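Local coordinates for surface glycoprotein (Trypanosoma brucei, PDB 5KLH) that is a procyclic-stage surface antigen whose bilobed ectodomain, held at the membrane by a transmembrane helix, is a putative sensor, at residues A[113-123]-A[133-142]. Sequence-based numbering, arbitrary orientation.
With SO4 (sulfate ion), chain C.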
loop_
_atom_site.group_PDB
_atom_site.type_symbol
_atom_site.label_atom_id
_atom_site.label_comp_id
_atom_site.label_asym_id
_atom_site.label_seq_id
_atom_site.Cartn_x
_atom_site.Cartn_y
_atom_site.Cartn_z
ATOM N N CYS A 113 0.960 31.608 16.025
ATOM C CA CYS A 113 1.882 31.379 14.920
ATOM C C CYS A 113 1.158 31.062 13.604
ATOM O O CYS A 113 -0.039 30.757 13.599
ATOM C CB CYS A 113 2.839 30.246 15.279
ATOM S SG CYS A 113 1.998 28.677 15.493
ATOM N N ASP A 114 1.896 31.127 12.494
ATOM C CA ASP A 114 1.384 30.656 11.208
ATOM C C ASP A 114 2.472 29.895 10.469
ATOM O O ASP A 114 3.654 30.029 10.783
ATOM C CB ASP A 114 0.869 31.824 10.360
ATOM C CG ASP A 114 1.976 32.761 9.931
ATOM O OD1 ASP A 114 2.755 32.395 9.021
ATOM O OD2 ASP A 114 2.072 33.863 10.513
ATOM N N CYS A 115 2.072 29.103 9.479
ATOM C CA CYS A 115 3.020 28.299 8.712
ATOM C C CYS A 115 3.268 28.803 7.302
ATOM O O CYS A 115 3.557 28.004 6.411
ATOM C CB CYS A 115 2.528 26.857 8.605
ATOM S SG CYS A 115 2.282 26.025 10.156
ATOM N N GLN A 116 3.163 30.109 7.084
ATOM C CA GLN A 116 3.236 30.624 5.721
ATOM C C GLN A 116 4.502 30.218 4.975
ATOM O O GLN A 116 4.424 29.783 3.828
ATOM C CB GLN A 116 3.096 32.145 5.722
ATOM C CG GLN A 116 1.673 32.606 5.996
ATOM C CD GLN A 116 1.469 34.067 5.666
ATOM O OE1 GLN A 116 1.709 34.496 4.535
ATOM N NE2 GLN A 116 1.021 34.839 6.648
ATOM N N GLU A 117 5.665 30.345 5.610
ATOM C CA GLU A 117 6.902 30.017 4.900
ATOM C C GLU A 117 6.970 28.540 4.507
ATOM O O GLU A 117 7.349 28.215 3.385
ATOM C CB GLU A 117 8.138 30.385 5.727
ATOM C CG GLU A 117 9.445 29.971 5.041
ATOM C CD GLU A 117 10.685 30.484 5.759
ATOM O OE1 GLU A 117 10.634 30.636 6.997
ATOM O OE2 GLU A 117 11.707 30.735 5.081
ATOM N N LYS A 118 6.619 27.651 5.435
ATOM C CA LYS A 118 6.644 26.223 5.155
ATOM C C LYS A 118 5.576 25.837 4.135
ATOM O O LYS A 118 5.808 24.955 3.313
ATOM C CB LYS A 118 6.456 25.402 6.436
ATOM C CG LYS A 118 7.657 25.421 7.358
ATOM C CD LYS A 118 8.835 24.710 6.739
ATOM C CE LYS A 118 9.917 24.494 7.789
ATOM N NZ LYS A 118 9.305 24.090 9.094
ATOM N N HIS A 119 4.423 26.498 4.189
ATOM C CA HIS A 119 3.365 26.253 3.206
ATOM C C HIS A 119 3.848 26.640 1.809
ATOM O O HIS A 119 3.676 25.882 0.847
ATOM C CB HIS A 119 2.098 27.028 3.570
ATOM C CG HIS A 119 0.951 26.769 2.643
ATOM N ND1 HIS A 119 0.116 27.769 2.195
ATOM C CD2 HIS A 119 0.507 25.623 2.074
ATOM C CE1 HIS A 119 -0.798 27.248 1.392
ATOM N NE2 HIS A 119 -0.580 25.948 1.301
ATOM N N GLU A 120 4.462 27.817 1.708
ATOM C CA GLU A 120 4.998 28.306 0.439
ATOM C C GLU A 120 5.993 27.315 -0.157
ATOM O O GLU A 120 5.996 27.066 -1.360
ATOM C CB GLU A 120 5.666 29.671 0.633
ATOM C CG GLU A 120 4.696 30.823 0.840
ATOM C CD GLU A 120 5.354 32.031 1.489
ATOM O OE1 GLU A 120 6.592 32.021 1.649
ATOM O OE2 GLU A 120 4.632 32.988 1.848
ATOM N N GLN A 121 6.839 26.751 0.701
ATOM C CA GLN A 121 7.813 25.755 0.272
ATOM C C GLN A 121 7.113 24.499 -0.253
ATOM O O GLN A 121 7.467 23.971 -1.311
ATOM C CB GLN A 121 8.755 25.400 1.429
ATOM C CG GLN A 121 9.899 24.483 1.043
ATOM C CD GLN A 121 10.954 24.375 2.138
ATOM O OE1 GLN A 121 10.753 24.842 3.264
ATOM N NE2 GLN A 121 12.088 23.765 1.807
ATOM N N PHE A 122 6.106 24.045 0.488
ATOM C CA PHE A 122 5.325 22.873 0.114
ATOM C C PHE A 122 4.610 23.078 -1.216
ATOM O O PHE A 122 4.526 22.158 -2.032
ATOM C CB PHE A 122 4.309 22.553 1.220
ATOM C CG PHE A 122 3.517 21.291 0.983
ATOM C CD1 PHE A 122 4.037 20.055 1.341
ATOM C CD2 PHE A 122 2.238 21.348 0.431
ATOM C CE1 PHE A 122 3.305 18.890 1.143
ATOM C CE2 PHE A 122 1.503 20.189 0.225
ATOM C CZ PHE A 122 2.033 18.957 0.583
ATOM N N ARG A 123 4.091 24.281 -1.427
ATOM C CA ARG A 123 3.403 24.609 -2.671
ATOM C C ARG A 123 4.382 24.620 -3.844
ATOM O O ARG A 123 4.099 24.062 -4.914
ATOM C CB ARG A 123 2.685 25.953 -2.533
ATOM C CG ARG A 123 2.048 26.496 -3.805
ATOM C CD ARG A 123 1.085 27.625 -3.459
ATOM N NE ARG A 123 1.743 28.696 -2.707
ATOM C CZ ARG A 123 1.116 29.591 -1.944
ATOM N NH1 ARG A 123 -0.206 29.561 -1.808
ATOM N NH2 ARG A 123 1.818 30.524 -1.309
ATOM N N TYR A 133 -1.432 22.666 -7.608
ATOM C CA TYR A 133 -1.713 23.061 -6.238
ATOM C C TYR A 133 -3.040 23.791 -6.109
ATOM O O TYR A 133 -3.445 24.557 -6.986
ATOM C CB TYR A 133 -0.587 23.940 -5.671
ATOM C CG TYR A 133 -0.562 23.887 -4.165
ATOM C CD1 TYR A 133 0.027 22.810 -3.513
ATOM C CD2 TYR A 133 -1.160 24.880 -3.399
ATOM C CE1 TYR A 133 0.043 22.736 -2.130
ATOM C CE2 TYR A 133 -1.151 24.815 -2.018
ATOM C CZ TYR A 133 -0.543 23.738 -1.394
ATOM O OH TYR A 133 -0.543 23.671 -0.022
ATOM N N SER A 134 -3.717 23.540 -4.997
ATOM C CA SER A 134 -4.919 24.274 -4.649
ATOM C C SER A 134 -4.696 24.938 -3.298
ATOM O O SER A 134 -4.556 24.247 -2.289
ATOM C CB SER A 134 -6.129 23.343 -4.611
ATOM O OG SER A 134 -7.281 24.019 -4.157
ATOM N N THR A 135 -4.647 26.268 -3.277
ATOM C CA THR A 135 -4.456 26.996 -2.021
ATOM C C THR A 135 -5.802 27.236 -1.357
ATOM O O THR A 135 -6.739 27.715 -1.993
ATOM C CB THR A 135 -3.725 28.334 -2.244
ATOM O OG1 THR A 135 -2.405 28.067 -2.739
ATOM C CG2 THR A 135 -3.631 29.126 -0.951
ATOM N N GLN A 136 -5.898 26.882 -0.081
ATOM C CA GLN A 136 -7.146 27.020 0.659
ATOM C C GLN A 136 -7.088 28.130 1.690
ATOM O O GLN A 136 -8.084 28.815 1.925
ATOM C CB GLN A 136 -7.503 25.695 1.340
ATOM C CG GLN A 136 -7.881 24.599 0.373
ATOM C CD GLN A 136 -9.160 24.913 -0.380
ATOM O OE1 GLN A 136 -10.094 25.507 0.172
ATOM N NE2 GLN A 136 -9.208 24.523 -1.653
ATOM N N SER A 137 -5.930 28.303 2.319
ATOM C CA SER A 137 -5.762 29.373 3.296
ATOM C C SER A 137 -4.395 30.007 3.147
ATOM O O SER A 137 -3.378 29.364 3.403
ATOM C CB SER A 137 -5.944 28.859 4.724
ATOM O OG SER A 137 -5.689 29.905 5.650
ATOM N N SER A 138 -4.376 31.267 2.722
ATOM C CA SER A 138 -3.123 31.976 2.510
ATOM C C SER A 138 -2.449 32.342 3.828
ATOM O O SER A 138 -1.230 32.242 3.953
ATOM C CB SER A 138 -3.361 33.232 1.674
ATOM O OG SER A 138 -4.007 32.897 0.464
ATOM N N LYS A 139 -3.241 32.755 4.808
ATOM C CA LYS A 139 -2.683 33.133 6.098
ATOM C C LYS A 139 -2.110 31.918 6.825
ATOM O O LYS A 139 -1.224 32.064 7.666
ATOM C CB LYS A 139 -3.746 33.821 6.948
ATOM C CG LYS A 139 -4.059 35.223 6.463
ATOM C CD LYS A 139 -5.372 35.729 7.028
ATOM C CE LYS A 139 -5.354 37.243 7.127
ATOM N NZ LYS A 139 -4.184 37.704 7.928
ATOM N N CYS A 140 -2.636 30.736 6.496
ATOM C CA CYS A 140 -2.140 29.450 6.999
ATOM C C CYS A 140 -1.798 29.483 8.495
ATOM O O CYS A 140 -0.648 29.246 8.875
ATOM C CB CYS A 140 -0.916 29.021 6.186
ATOM S SG CYS A 140 -0.452 27.294 6.370
ATOM N N ARG A 141 -2.795 29.797 9.322
ATOM C CA ARG A 141 -2.626 29.886 10.776
ATOM C C ARG A 141 -2.579 28.503 11.390
ATOM O O ARG A 141 -2.981 27.534 10.753
ATOM C CB ARG A 141 -3.768 30.672 11.431
ATOM C CG ARG A 141 -4.040 32.058 10.858
ATOM C CD ARG A 141 -5.129 32.754 11.682
ATOM N NE ARG A 141 -5.765 33.873 10.985
ATOM C CZ ARG A 141 -5.236 35.089 10.873
ATOM N NH1 ARG A 141 -4.042 35.350 11.397
ATOM N NH2 ARG A 141 -5.892 36.045 10.226
ATOM N N LEU A 142 -2.118 28.427 12.633
ATOM C CA LEU A 142 -2.066 27.165 13.366
ATOM C C LEU A 142 -3.382 26.416 13.253
ATOM O O LEU A 142 -4.445 26.980 13.514
ATOM C CB LEU A 142 -1.731 27.420 14.837
ATOM C CG LEU A 142 -1.596 26.192 15.725
ATOM C CD1 LEU A 142 -0.541 25.280 15.169
ATOM C CD2 LEU A 142 -1.244 26.600 17.152
HETATM S S SO4 C . -1.841 28.577 -6.294
HETATM O O1 SO4 C . -1.550 29.854 -5.654
HETATM O O2 SO4 C . -0.586 27.945 -6.712
HETATM O O3 SO4 C . -2.557 27.743 -5.331
HETATM O O4 SO4 C . -2.683 28.775 -7.476
HETATM O O HOH W 1 0.662 30.405 2.992
HETATM O O HOH W 2 -1.470 32.159 -0.848
#
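Asp114 and Arg141 meet in a single antiparallel bridge, with Cys115 N giving a nearly straight 2.8 Å hydrogen bond to Cys140 O and Leu142 N a longer one to Cys113 O; beyond it, helix 116-123 and strand 133-135 run roughly antiparallel, at 154°. Asp114 lays its CB against the carbonyls of Lys139 and Cys140, while its OD1 takes the N-H of Gln116, two residues on, in an Asx turn as the helix starts. One turn on, His119 reaches across with CG anti to its backbone N (chi1 -177°), and its NE2 meets Tyr133 OH at 2.6 Å, close to the planes of both rings. Its ND1 holds a water that donates to Ser138 O, so both ring nitrogens are engaged and the imidazole's rotation is fixed. Cys140 SG packs 3.8 Å from His119 CB. Arg123 passes over one face of the Tyr133 ring, its CG 3.9 Å from the centroid in a CH-pi contact, whereas Phe122 CD2 comes to the ring's edge. A bend at chi3 (56°) brings Arg123 NH1 to Thr135 OG1, 2.8 Å away in the guanidinium plane; that hydroxyl donates onward to a sulfate, probably from the crystallisation liquor. Disulfides Cys101-Cys115, Cys106-Cys113 and Cys140-Cys146 tie together this cysteine-rich part of the molecule, about 28 Å from the chain's centre to the centre of the contact, with Phe99 of strand 85-100 against His119 and strand 132-135 paired to strand 145-164.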